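Local coordinates for protein 4-hydroxybenzoyl-CoA thioesterase (Bacillus halodurans, PDB 5WH9) that probably hydrolyses acyl-CoA thioesters such as gentisyl-coenzyme A and adopts the hotdog fold of the 4-hydroxybenzoyl-CoA thioesterase family, at residues B[59-64]-B[103-108]; B[72-77]-B[92-97]. One frame throughout, in Å; residues are numbered along the deposited sequence.

Contact 1. Residues B[59-64]-B[103-108]; sequences EATCQF and SGHEKR
Thr-61 and His-105 face each other as a hydrogen-bonded pair in the antiparallel sheet of the hotdog fold, where strand 57-64 runs beside strand 99-111. Their side chains lie side by side on the face shared with Glu-59, Gln-63, Ser-103 and Lys-107. The His-105 ring leans toward its neighbour because CG sits between the backbone N and the carbonyl carbon (chi1 64°), which brings NE2 to 3.3 Å from Thr-61 OG1; the hydroxyl approaches the ring obliquely. A beta-branched threonine suits such an extended strand, and its CG2, anti to the backbone N, leaves OG1 on the histidine side. The backbones are joined by Thr-61 N to His-105 O at 3.1 Å. Glu-59 and Lys-107 form the next pair on this face: Glu-59 CB touches Lys-107 CB at 4.0 Å. Their extended chains carry the charged ends apart, Glu-59 OE1 lying 5.6 Å from Lys-107 NZ, too far for a salt bridge. The opposite face, with Ala-60, Cys-62 and Glu-106, turns to helix 25-40; Ala-60 and Cys-62 are small enough for close packing, and the Cys-62 side chain packs on Tyr-27 of that helix. Opposite Cys-62 stands Gly-104, the CA atoms of Cys-62 and Gly-104 only 4.0 Å apart; a side chain here would probably crowd Cys-62 CA. On its outer edge, 59-63 pairs antiparallel with a strand of the second subunit, so the sheet continues across the interface. Glu-106 is buried but satisfied: OE1 bonds to Tyr-23 OH of that second subunit, and Arg-108, also bridged to Asp-31, holds the other oxygen. Arg-108 NE reaches Glu-106 OE2 at 2.8 Å, with the oxygen in the guanidinium plane but the nitrogen well above the carboxylate plane.

Contact 2. Residues B[72-77]-B[92-97]; sequences DHVFIR and HHFIKQ
Phe-75 lays one face of its ring over Ile-95 in the antiparallel beta hairpin of strands 73-80 and 87-96, part of the hotdog sheet. With CG between the backbone N and the carbonyl carbon (chi1 69°), the ring leans across the hairpin, and Ile-95 CB stands 3.8 Å from its centroid in a CH-pi contact, while CG2 reaches CZ. The two side chains are set at a slant, and Arg-77 crosses Ile-95 at about a right angle, its NH1 3.6 Å from Ile-95 CD1 and its CG at the edge of the phenyl ring. The branched isoleucine thus fills the angle between the Phe-75 face and Arg-77, touching both CG and NH1 of the arginine, while Phe-75 CE1 lies over one face of the guanidinium. On the other face Ile-76 and Phe-94 run alongside each other: CG1 of Ile-76 sits over the Phe-94 ring, 18° off its normal, and Ile-76 CD1 meets Phe-94 CE2 at 3.5 Å. Tyr-26 adds an edge-to-face stack to Phe-94, and Trp-29 of helix 25-40 packs on Ile-76, so apolar residues suit this buried side. Ile-95 N bonds to Phe-75 O at 2.8 Å. At the open end, a water links His-73 O with Gln-97 N. There too Lys-96, long enough to span the strands, brings NZ to Asp-72, which also accepts from Leu-69 N, while NZ bonds to Pro-67 O. A methionine in its place would probably leave the Asp-72 charge without its mate and Pro-67 O without this donor. Lys-96 NZ meets Asp-72 OD2 at 2.9 Å, 35° out of the carboxylate plane.

How the contacts relate
Contact 1 and contact 2 belong to one sheet, their centres 15 Å apart, and join where strands 87-96 and 99-111 run side by side. Gly-104 N lies 2.9 Å from His-92 O, a probable backbone hydrogen bond, and Ser-103 CB packs 3.1 Å from ND1 of His-93, so 92-97 and 103-108 form the middle of a four-strand run, with 72-77 and 59-64 outside them. In the chain, contact 2 is nested inside the loop closed by contact 1. Helix 25-40 packs on both, as expected for the hotdog wrapping of a sheet round its helix. Their outer edges differ: 59-64 meets the second subunit, whereas 72-77 is paired with strand 6-9.

Contact 1. Residues B[59-64]-B[103-108]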
ATOM      1  N   GLU B  59       0.712   6.021 -19.544  1.00 19.58           N
ATOM      2  CA  GLU B  59       1.964   5.286 -19.588  1.00 24.09           C
ATOM      3  C   GLU B  59       2.929   5.798 -18.513  1.00 21.83           C
ATOM      4  O   GLU B  59       2.963   6.982 -18.228  1.00 23.14           O
ATOM      5  CB  GLU B  59       2.580   5.420 -20.983  1.00 27.80           C
ATOM      6  CG  GLU B  59       3.856   4.625 -21.202  1.00 30.64           C
ATOM      7  CD  GLU B  59       4.218   4.518 -22.675  1.00 50.79           C
ATOM      8  OE1 GLU B  59       3.738   5.361 -23.477  1.00 52.21           O
ATOM      9  OE2 GLU B  59       4.963   3.575 -23.035  1.00 54.12           O
ATOM     10  N   ALA B  60       3.707   4.903 -17.911  1.00 14.65           N
ATOM     11  CA  ALA B  60       4.677   5.329 -16.907  1.00 14.41           C
ATOM     12  C   ALA B  60       5.915   4.442 -16.870  1.00 14.51           C
ATOM     13  O   ALA B  60       5.821   3.221 -16.973  1.00 18.29           O
ATOM     14  CB  ALA B  60       4.027   5.421 -15.526  1.00  9.32           C
ATOM     15  N   THR B  61       7.075   5.071 -16.710  1.00 23.51           N
ATOM     16  CA  THR B  61       8.356   4.391 -16.801  1.00 20.12           C
ATOM     17  C   THR B  61       9.286   4.877 -15.704  1.00 20.20           C
ATOM     18  O   THR B  61       9.333   6.059 -15.398  1.00 29.04           O
ATOM     19  CB  THR B  61       9.035   4.682 -18.139  1.00 25.03           C
ATOM     20  OG1 THR B  61       8.070   4.622 -19.195  1.00 30.80           O
ATOM     21  CG2 THR B  61      10.138   3.670 -18.411  1.00 25.94           C
ATOM     22  N   CYS B  62      10.040   3.971 -15.111  1.00 12.68           N
ATOM     23  CA  CYS B  62      11.009   4.382 -14.126  1.00 14.32           C
ATOM     24  C   CYS B  62      12.266   3.533 -14.239  1.00 18.59           C
ATOM     25  O   CYS B  62      12.232   2.334 -14.570  1.00 17.09           O
ATOM     26  CB  CYS B  62      10.429   4.349 -12.696  1.00 15.83           C
ATOM     27  SG  CYS B  62      11.320   5.477 -11.501  1.00 11.89           S
ATOM     28  N   GLN B  63      13.384   4.186 -13.971  1.00 23.18           N
ATOM     29  CA  GLN B  63      14.679   3.595 -14.156  1.00 23.82           C
ATOM     30  C   GLN B  63      15.423   3.779 -12.839  1.00 23.92           C
ATOM     31  O   GLN B  63      15.685   4.901 -12.421  1.00 25.29           O
ATOM     32  CB  GLN B  63      15.376   4.322 -15.302  1.00 28.56           C
ATOM     33  CG  GLN B  63      16.625   3.662 -15.825  1.00 36.73           C
ATOM     34  CD  GLN B  63      17.216   4.426 -16.998  1.00 56.27           C
ATOM     35  OE1 GLN B  63      18.072   5.303 -16.823  1.00 58.64           O
ATOM     36  NE2 GLN B  63      16.753   4.108 -18.204  1.00 60.55           N
ATOM     37  N   PHE B  64      15.755   2.670 -12.192  1.00 27.81           N
ATOM     38  CA  PHE B  64      16.308   2.689 -10.846  1.00 33.00           C
ATOM     39  C   PHE B  64      17.827   2.537 -10.880  1.00 34.39           C
ATOM     40  O   PHE B  64      18.336   1.530 -11.365  1.00 33.59           O
ATOM     41  CB  PHE B  64      15.663   1.563 -10.023  1.00 31.53           C
ATOM     42  CG  PHE B  64      14.168   1.494 -10.174  1.00 28.71           C
ATOM     43  CD1 PHE B  64      13.595   0.730 -11.180  1.00 28.74           C
ATOM     44  CD2 PHE B  64      13.338   2.230  -9.343  1.00 28.94           C
ATOM     45  CE1 PHE B  64      12.221   0.680 -11.348  1.00 24.68           C
ATOM     46  CE2 PHE B  64      11.964   2.182  -9.503  1.00 26.68           C
ATOM     47  CZ  PHE B  64      11.406   1.394 -10.515  1.00 24.98           C
ATOM     48  N   SER B 103      15.001   7.828 -12.237  1.00 20.54           N
ATOM     49  CA  SER B 103      14.301   8.820 -13.049  1.00 21.24           C
ATOM     50  C   SER B 103      13.266   8.178 -13.958  1.00 19.23           C
ATOM     51  O   SER B 103      13.506   7.140 -14.564  1.00 16.71           O
ATOM     52  CB  SER B 103      15.287   9.666 -13.858  1.00 21.80           C
ATOM     53  OG  SER B 103      16.142   8.851 -14.641  1.00 28.03           O
ATOM     54  N   GLY B 104      12.099   8.797 -14.040  1.00 10.79           N
ATOM     55  CA  GLY B 104      11.079   8.286 -14.912  1.00 12.58           C
ATOM     56  C   GLY B 104      10.223   9.358 -15.518  1.00 13.10           C
ATOM     57  O   GLY B 104      10.527  10.551 -15.447  1.00 13.30           O
ATOM     58  N   HIS B 105       9.130   8.933 -16.127  1.00 19.44           N
ATOM     59  CA  HIS B 105       8.156   9.891 -16.608  1.00 18.10           C
ATOM     60  C   HIS B 105       6.777   9.283 -16.534  1.00 19.99           C
ATOM     61  O   HIS B 105       6.620   8.072 -16.364  1.00 25.21           O
ATOM     62  CB  HIS B 105       8.479  10.351 -18.042  1.00 23.11           C
ATOM     63  CG  HIS B 105       8.404   9.262 -19.062  1.00 28.06           C
ATOM     64  ND1 HIS B 105       7.230   8.918 -19.703  1.00 30.97           N
ATOM     65  CD2 HIS B 105       9.359   8.436 -19.555  1.00 32.44           C
ATOM     66  CE1 HIS B 105       7.465   7.924 -20.541  1.00 28.87           C
ATOM     67  NE2 HIS B 105       8.749   7.616 -20.473  1.00 28.32           N
ATOM     68  N   GLU B 106       5.780  10.141 -16.643  1.00 12.92           N
ATOM     69  CA  GLU B 106       4.402   9.735 -16.748  1.00 13.08           C
ATOM     70  C   GLU B 106       3.852  10.403 -18.010  1.00 18.03           C
ATOM     71  O   GLU B 106       4.028  11.605 -18.205  1.00 18.75           O
ATOM     72  CB  GLU B 106       3.625  10.240 -15.525  1.00 15.51           C
ATOM     73  CG  GLU B 106       4.099   9.698 -14.176  1.00 11.28           C
ATOM     74  CD  GLU B 106       3.323  10.270 -12.998  1.00 17.00           C
ATOM     75  OE1 GLU B 106       3.022   9.503 -12.061  1.00 14.34           O
ATOM     76  OE2 GLU B 106       3.032  11.492 -12.987  1.00 20.47           O
ATOM     77  N   LYS B 107       3.218   9.633 -18.882  1.00 17.22           N
ATOM     78  CA  LYS B 107       2.359  10.227 -19.894  1.00 19.38           C
ATOM     79  C   LYS B 107       0.952  10.317 -19.330  1.00 18.00           C
ATOM     80  O   LYS B 107       0.395   9.317 -18.874  1.00 18.18           O
ATOM     81  CB  LYS B 107       2.335   9.384 -21.161  1.00 19.77           C
ATOM     82  CG  LYS B 107       1.543  10.034 -22.296  1.00 27.48           C
ATOM     83  CD  LYS B 107       1.967   9.506 -23.673  1.00 23.61           C
ATOM     84  CE  LYS B 107       1.091  10.118 -24.759  1.00 29.54           C
ATOM     85  NZ  LYS B 107       1.547   9.791 -26.152  1.00 37.07           N
ATOM     86  N   ARG B 108       0.377  11.513 -19.339  1.00 18.14           N
ATOM     87  CA  ARG B 108      -0.971  11.691 -18.814  1.00 19.13           C
ATOM     88  C   ARG B 108      -1.881  12.437 -19.789  1.00 20.84           C
ATOM     89  O   ARG B 108      -1.426  13.215 -20.632  1.00 20.78           O
ATOM     90  CB  ARG B 108      -0.944  12.415 -17.463  1.00 18.34           C
ATOM     91  CG  ARG B 108      -0.155  11.721 -16.358  1.00 18.87           C
ATOM     92  CD  ARG B 108      -0.219  12.549 -15.079  1.00 20.33           C
ATOM     93  NE  ARG B 108       0.433  11.931 -13.927  1.00 22.10           N
ATOM     94  CZ  ARG B 108      -0.207  11.241 -12.983  1.00 25.38           C
ATOM     95  NH1 ARG B 108      -1.520  11.069 -13.061  1.00 21.32           N
ATOM     96  NH2 ARG B 108       0.466  10.723 -11.961  1.00 20.98           N
TER

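Contact 2. Residues B[72-77]-B[92-97]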
ATOM      1  N   ASP B  72      15.519   7.442   4.290  1.00 16.94           N
ATOM      2  CA  ASP B  72      16.129   8.333   3.316  1.00 17.34           C
ATOM      3  C   ASP B  72      15.274   9.582   3.143  1.00 15.96           C
ATOM      4  O   ASP B  72      14.045   9.493   3.132  1.00 13.81           O
ATOM      5  CB  ASP B  72      16.322   7.640   1.971  1.00 18.93           C
ATOM      6  CG  ASP B  72      17.593   6.848   1.918  1.00 22.13           C
ATOM      7  OD1 ASP B  72      18.392   6.995   2.870  1.00 20.24           O
ATOM      8  OD2 ASP B  72      17.793   6.094   0.936  1.00 21.05           O
ATOM      9  N   HIS B  73      15.932  10.738   3.065  1.00 18.13           N
ATOM     10  CA  HIS B  73      15.277  11.981   2.668  1.00 22.88           C
ATOM     11  C   HIS B  73      15.430  12.048   1.162  1.00 20.29           C
ATOM     12  O   HIS B  73      16.505  11.764   0.635  1.00 16.02           O
ATOM     13  CB  HIS B  73      15.970  13.201   3.274  1.00 19.53           C
ATOM     14  CG  HIS B  73      15.983  13.215   4.770  1.00 32.66           C
ATOM     15  ND1 HIS B  73      15.222  14.095   5.510  1.00 39.43           N
ATOM     16  CD2 HIS B  73      16.680  12.474   5.664  1.00 31.65           C
ATOM     17  CE1 HIS B  73      15.446  13.891   6.796  1.00 43.58           C
ATOM     18  NE2 HIS B  73      16.324  12.911   6.917  1.00 40.66           N
ATOM     19  N   VAL B  74      14.368  12.421   0.461  1.00 11.83           N
ATOM     20  CA  VAL B  74      14.411  12.381  -0.989  1.00 14.47           C
ATOM     21  C   VAL B  74      13.579  13.519  -1.475  1.00 10.04           C
ATOM     22  O   VAL B  74      12.671  13.979  -0.775  1.00 16.78           O
ATOM     23  CB  VAL B  74      13.821  11.027  -1.542  1.00 13.91           C
ATOM     24  CG1 VAL B  74      14.159  10.835  -3.008  1.00 15.02           C
ATOM     25  CG2 VAL B  74      14.337   9.847  -0.745  1.00  9.55           C
ATOM     26  N   PHE B  75      13.881  13.997  -2.667  1.00 13.57           N
ATOM     27  CA  PHE B  75      12.948  14.891  -3.338  1.00 18.35           C
ATOM     28  C   PHE B  75      12.875  14.566  -4.835  1.00 14.48           C
ATOM     29  O   PHE B  75      13.760  13.917  -5.391  1.00 15.12           O
ATOM     30  CB  PHE B  75      13.249  16.368  -3.043  1.00 17.78           C
ATOM     31  CG  PHE B  75      14.534  16.886  -3.665  1.00 22.20           C
ATOM     32  CD1 PHE B  75      14.549  17.341  -4.979  1.00 18.89           C
ATOM     33  CD2 PHE B  75      15.707  16.957  -2.920  1.00 20.39           C
ATOM     34  CE1 PHE B  75      15.717  17.841  -5.554  1.00 25.61           C
ATOM     35  CE2 PHE B  75      16.885  17.454  -3.483  1.00 24.01           C
ATOM     36  CZ  PHE B  75      16.891  17.897  -4.811  1.00 25.56           C
ATOM     37  N   ILE B  76      11.778  14.949  -5.464  1.00  7.14           N
ATOM     38  CA  ILE B  76      11.627  14.696  -6.876  1.00 13.72           C
ATOM     39  C   ILE B  76      11.613  16.018  -7.617  1.00 10.89           C
ATOM     40  O   ILE B  76      10.932  16.949  -7.201  1.00  9.98           O
ATOM     41  CB  ILE B  76      10.317  13.947  -7.189  1.00  7.80           C
ATOM     42  CG1 ILE B  76      10.394  12.498  -6.706  1.00 10.15           C
ATOM     43  CG2 ILE B  76      10.056  13.995  -8.672  1.00  7.40           C
ATOM     44  CD1 ILE B  76       9.054  11.736  -6.760  1.00  5.66           C
ATOM     45  N   ARG B  77      12.358  16.094  -8.711  1.00 25.83           N
ATOM     46  CA  ARG B  77      12.308  17.255  -9.598  1.00 26.56           C
ATOM     47  C   ARG B  77      11.386  16.942 -10.764  1.00 28.06           C
ATOM     48  O   ARG B  77      11.670  16.038 -11.556  1.00 23.97           O
ATOM     49  CB  ARG B  77      13.696  17.591 -10.154  1.00 32.02           C
ATOM     50  CG  ARG B  77      14.643  18.236  -9.170  1.00 37.44           C
ATOM     51  CD  ARG B  77      15.692  19.118  -9.875  1.00 38.79           C
ATOM     52  NE  ARG B  77      16.634  19.655  -8.901  1.00 38.70           N
ATOM     53  CZ  ARG B  77      17.822  19.122  -8.624  1.00 42.09           C
ATOM     54  NH1 ARG B  77      18.252  18.053  -9.284  1.00 32.57           N
ATOM     55  NH2 ARG B  77      18.592  19.677  -7.696  1.00 44.11           N
ATOM     56  N   HIS B  92      10.241  13.000 -13.954  1.00 14.22           N
ATOM     57  CA  HIS B  92      10.507  13.002 -12.520  1.00 15.48           C
ATOM     58  C   HIS B  92      11.882  12.446 -12.269  1.00 19.62           C
ATOM     59  O   HIS B  92      12.204  11.356 -12.746  1.00 20.98           O
ATOM     60  CB  HIS B  92       9.508  12.126 -11.755  1.00 13.27           C
ATOM     61  CG  HIS B  92       8.105  12.635 -11.788  1.00  9.79           C
ATOM     62  ND1 HIS B  92       7.080  11.949 -12.396  1.00 11.95           N
ATOM     63  CD2 HIS B  92       7.558  13.772 -11.303  1.00 12.67           C
ATOM     64  CE1 HIS B  92       5.955  12.627 -12.266  1.00 13.90           C
ATOM     65  NE2 HIS B  92       6.217  13.737 -11.601  1.00 14.78           N
ATOM     66  N   HIS B  93      12.674  13.175 -11.489  1.00 21.68           N
ATOM     67  CA  HIS B  93      14.004  12.740 -11.124  1.00 21.95           C
ATOM     68  C   HIS B  93      14.126  12.656  -9.610  1.00 19.66           C
ATOM     69  O   HIS B  93      13.956  13.659  -8.910  1.00 19.37           O
ATOM     70  CB  HIS B  93      15.040  13.725 -11.652  1.00 23.62           C
ATOM     71  CG  HIS B  93      15.138  13.763 -13.143  1.00 28.01           C
ATOM     72  ND1 HIS B  93      15.664  12.726 -13.880  1.00 34.46           N
ATOM     73  CD2 HIS B  93      14.810  14.729 -14.034  1.00 33.42           C
ATOM     74  CE1 HIS B  93      15.644  13.044 -15.162  1.00 34.99           C
ATOM     75  NE2 HIS B  93      15.134  14.255 -15.282  1.00 36.81           N
ATOM     76  N   PHE B  94      14.437  11.465  -9.111  1.00 10.25           N
ATOM     77  CA  PHE B  94      14.623  11.258  -7.682  1.00 11.27           C
ATOM     78  C   PHE B  94      16.018  11.675  -7.296  1.00 15.44           C
ATOM     79  O   PHE B  94      17.017  11.198  -7.877  1.00 13.69           O
ATOM     80  CB  PHE B  94      14.393   9.796  -7.299  1.00 10.98           C
ATOM     81  CG  PHE B  94      13.001   9.334  -7.561  1.00 12.62           C
ATOM     82  CD1 PHE B  94      12.558   9.150  -8.869  1.00 11.28           C
ATOM     83  CD2 PHE B  94      12.122   9.103  -6.510  1.00 10.65           C
ATOM     84  CE1 PHE B  94      11.265   8.740  -9.115  1.00 10.42           C
ATOM     85  CE2 PHE B  94      10.818   8.687  -6.751  1.00  8.01           C
ATOM     86  CZ  PHE B  94      10.397   8.505  -8.051  1.00 13.32           C
ATOM     87  N   ILE B  95      16.081  12.591  -6.336  1.00 21.84           N
ATOM     88  CA  ILE B  95      17.346  13.070  -5.833  1.00 18.84           C
ATOM     89  C   ILE B  95      17.542  12.645  -4.376  1.00 17.55           C
ATOM     90  O   ILE B  95      16.731  12.936  -3.505  1.00 22.11           O
ATOM     91  CB  ILE B  95      17.495  14.599  -6.001  1.00 25.34           C
ATOM     92  CG1 ILE B  95      17.697  14.955  -7.471  1.00 25.93           C
ATOM     93  CG2 ILE B  95      18.714  15.109  -5.233  1.00 23.54           C
ATOM     94  CD1 ILE B  95      16.445  15.151  -8.232  1.00 27.19           C
ATOM     95  N   LYS B  96      18.615  11.918  -4.140  1.00  8.66           N
ATOM     96  CA  LYS B  96      19.038  11.562  -2.805  1.00 14.56           C
ATOM     97  C   LYS B  96      20.505  11.944  -2.654  1.00 18.17           C
ATOM     98  O   LYS B  96      21.334  11.606  -3.514  1.00 16.49           O
ATOM     99  CB  LYS B  96      18.884  10.059  -2.594  1.00 10.60           C
ATOM    100  CG  LYS B  96      19.712   9.522  -1.459  1.00 12.56           C
ATOM    101  CD  LYS B  96      19.470   8.048  -1.267  1.00 17.48           C
ATOM    102  CE  LYS B  96      20.722   7.335  -0.789  1.00 23.48           C
ATOM    103  NZ  LYS B  96      20.400   5.974  -0.270  1.00 27.57           N
ATOM    104  N   GLN B  97      20.811  12.661  -1.573  1.00 24.66           N
ATOM    105  CA  GLN B  97      22.176  13.058  -1.266  1.00 23.71           C
ATOM    106  C   GLN B  97      22.744  13.842  -2.432  1.00 23.94           C
ATOM    107  O   GLN B  97      23.897  13.663  -2.807  1.00 24.74           O
ATOM    108  CB  GLN B  97      23.036  11.826  -0.974  1.00 23.42           C
ATOM    109  CG  GLN B  97      22.500  10.978   0.173  1.00 26.42           C
ATOM    110  CD  GLN B  97      23.408   9.810   0.510  1.00 32.37           C
ATOM    111  OE1 GLN B  97      24.119   9.296  -0.352  1.00 32.50           O
ATOM    112  NE2 GLN B  97      23.396   9.394   1.769  1.00 30.60           N
TER
HETATM  113  O   HOH W   1      18.989  13.024   0.554  1.00 24.03           O